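PDB 6FTF: protein kinase A regulatory subunit, putative from Trypanosoma cruzi, which probably holds the kinase catalytic subunit inactive and responds to nucleoside analogues such as 7-cyano-7-deazainosine, rather than to cAMP, through two cyclic nucleotide-binding domains. Local coordinates for residues I204-T209 with H253-K258. Numbering follows the deposited sequence.
Sequences IIMEGT and HVITAK
A classic beta bulge, in which two residues, M206 and E207, stand opposite the single residue I255, interrupts the antiparallel pairing of strands 201-205 and 254-260 in the second cyclic nucleotide-binding domain. Ahead of it, I204 and A257 form a regular hydrogen-bonded pair. I204 N donates to A257 O at 2.8 Å, nearly straight (169°), and A257 N returns a bond to I204 O. At the bulge, I255 O accepts two amides: M206 N at 2.8 Å and E207 N at 3.2 Å. Both donors are tilted from its carbonyl plane. I255 N then bonds to E207 O at 3.0 Å.

The M206 side chain starts with CB near I255 O. Its CG is anti to the carbonyl carbon (chi1 -61°), and the side chain runs from I255 toward A257, where SD sits 4.0 Å from A257 CB. F159 of helix 149-160 also touches M206, which joins the bulge to that helix. The E207 side chain is extended and crosses I255 obliquely, with OE1 3.7 Å from I255 CD1. A water donates to both E207 OE2 and H253 O, linking two residues open to solvent. Beyond the bulge, V254 CG2 lies close to T209 O, at 3.3 Å.

The extra residue shifts the register by one, and the chain turns a corner at M206 toward strand 209-215 of the other sheet. Double acceptance by I255 O keeps both bulge amides bonded through that turn.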
loop_
_atom_site.group_PDB
_atom_site.type_symbol
_atom_site.label_atom_id
_atom_site.label_comp_id
_atom_site.label_asym_id
_atom_site.label_seq_id
_atom_site.Cartn_x
_atom_site.Cartn_y
_atom_site.Cartn_z
ATOM N N ILE A 204 -3.428 -9.363 -7.834
ATOM C CA ILE A 204 -4.845 -9.406 -8.162
ATOM C C ILE A 204 -4.927 -9.700 -9.646
ATOM O O ILE A 204 -4.282 -9.022 -10.454
ATOM C CB ILE A 204 -5.553 -8.089 -7.822
ATOM C CG1 ILE A 204 -5.272 -7.668 -6.373
ATOM C CG2 ILE A 204 -7.032 -8.235 -8.093
ATOM C CD1 ILE A 204 -5.820 -6.295 -6.012
ATOM N N ILE A 205 -5.667 -10.730 -10.005
ATOM C CA ILE A 205 -5.732 -11.149 -11.399
ATOM C C ILE A 205 -6.655 -10.215 -12.175
ATOM O O ILE A 205 -7.865 -10.173 -11.938
ATOM C CB ILE A 205 -6.175 -12.610 -11.518
ATOM C CG1 ILE A 205 -5.225 -13.502 -10.713
ATOM C CG2 ILE A 205 -6.209 -13.025 -12.990
ATOM C CD1 ILE A 205 -5.680 -14.933 -10.604
ATOM N N MET A 206 -6.093 -9.500 -13.147
ATOM C CA MET A 206 -6.877 -8.640 -14.024
ATOM C C MET A 206 -7.410 -9.394 -15.227
ATOM O O MET A 206 -8.486 -9.054 -15.740
ATOM C CB MET A 206 -6.047 -7.436 -14.488
ATOM C CG MET A 206 -5.578 -6.558 -13.342
ATOM S SD MET A 206 -4.609 -5.123 -13.838
ATOM C CE MET A 206 -5.889 -4.052 -14.494
ATOM N N GLU A 207 -6.687 -10.403 -15.695
ATOM C CA GLU A 207 -7.143 -11.248 -16.783
ATOM C C GLU A 207 -6.413 -12.576 -16.684
ATOM O O GLU A 207 -5.229 -12.611 -16.347
ATOM C CB GLU A 207 -6.797 -10.597 -18.121
ATOM C CG GLU A 207 -7.290 -11.300 -19.350
ATOM C CD GLU A 207 -6.707 -10.665 -20.600
ATOM O OE1 GLU A 207 -6.784 -9.424 -20.730
ATOM O OE2 GLU A 207 -6.143 -11.403 -21.434
ATOM N N GLY A 208 -7.109 -13.654 -17.015
ATOM C CA GLY A 208 -6.506 -14.972 -17.135
ATOM C C GLY A 208 -6.788 -15.881 -15.957
ATOM O O GLY A 208 -7.552 -15.556 -15.044
ATOM N N THR A 209 -6.151 -17.050 -16.003
ATOM C CA THR A 209 -6.328 -18.093 -15.002
ATOM C C THR A 209 -4.977 -18.619 -14.542
ATOM O O THR A 209 -4.000 -18.616 -15.288
ATOM C CB THR A 209 -7.176 -19.225 -15.607
ATOM O OG1 THR A 209 -8.440 -18.669 -16.011
ATOM C CG2 THR A 209 -7.431 -20.357 -14.647
ATOM N N HIS A 253 -2.408 -16.756 -20.735
ATOM C CA HIS A 253 -1.794 -15.462 -20.512
ATOM C C HIS A 253 -2.504 -14.811 -19.333
ATOM O O HIS A 253 -3.725 -14.921 -19.193
ATOM C CB HIS A 253 -1.905 -14.570 -21.744
ATOM C CG HIS A 253 -1.102 -13.314 -21.622
ATOM N ND1 HIS A 253 0.267 -13.285 -21.794
ATOM C CD2 HIS A 253 -1.465 -12.054 -21.287
ATOM C CE1 HIS A 253 0.707 -12.056 -21.592
ATOM N NE2 HIS A 253 -0.325 -11.288 -21.289
ATOM N N VAL A 254 -1.728 -14.182 -18.457
ATOM C CA VAL A 254 -2.256 -13.576 -17.243
ATOM C C VAL A 254 -1.749 -12.150 -17.128
ATOM O O VAL A 254 -0.576 -11.866 -17.386
ATOM C CB VAL A 254 -1.858 -14.386 -15.995
ATOM C CG1 VAL A 254 -2.134 -13.608 -14.701
ATOM C CG2 VAL A 254 -2.565 -15.720 -15.981
ATOM N N ILE A 255 -2.638 -11.245 -16.745
ATOM C CA ILE A 255 -2.263 -9.886 -16.386
ATOM C C ILE A 255 -2.618 -9.703 -14.923
ATOM O O ILE A 255 -3.743 -10.022 -14.527
ATOM C CB ILE A 255 -2.996 -8.847 -17.252
ATOM C CG1 ILE A 255 -2.696 -9.075 -18.735
ATOM C CG2 ILE A 255 -2.605 -7.430 -16.836
ATOM C CD1 ILE A 255 -3.446 -8.157 -19.690
ATOM N N THR A 256 -1.680 -9.197 -14.142
ATOM C CA THR A 256 -1.894 -8.956 -12.722
ATOM C C THR A 256 -1.635 -7.499 -12.370
ATOM O O THR A 256 -0.852 -6.804 -13.024
ATOM C CB THR A 256 -0.966 -9.803 -11.817
ATOM O OG1 THR A 256 0.399 -9.403 -11.979
ATOM C CG2 THR A 256 -1.091 -11.286 -12.103
ATOM N N ALA A 257 -2.300 -7.071 -11.299
ATOM C CA ALA A 257 -1.893 -5.913 -10.520
ATOM C C ALA A 257 -1.177 -6.448 -9.293
ATOM O O ALA A 257 -1.641 -7.405 -8.674
ATOM C CB ALA A 257 -3.091 -5.063 -10.098
ATOM N N LYS A 258 -0.057 -5.834 -8.950
ATOM C CA LYS A 258 0.921 -6.355 -8.002
ATOM C C LYS A 258 1.109 -5.349 -6.870
ATOM O O LYS A 258 1.323 -4.155 -7.126
ATOM C CB LYS A 258 2.225 -6.518 -8.816
ATOM C CG LYS A 258 3.459 -7.058 -8.152
ATOM C CD LYS A 258 4.554 -7.216 -9.198
ATOM C CE LYS A 258 5.806 -7.855 -8.607
ATOM N NZ LYS A 258 6.864 -8.029 -9.623
HETATM O O HOH W 1 -5.753 -14.114 -20.960
#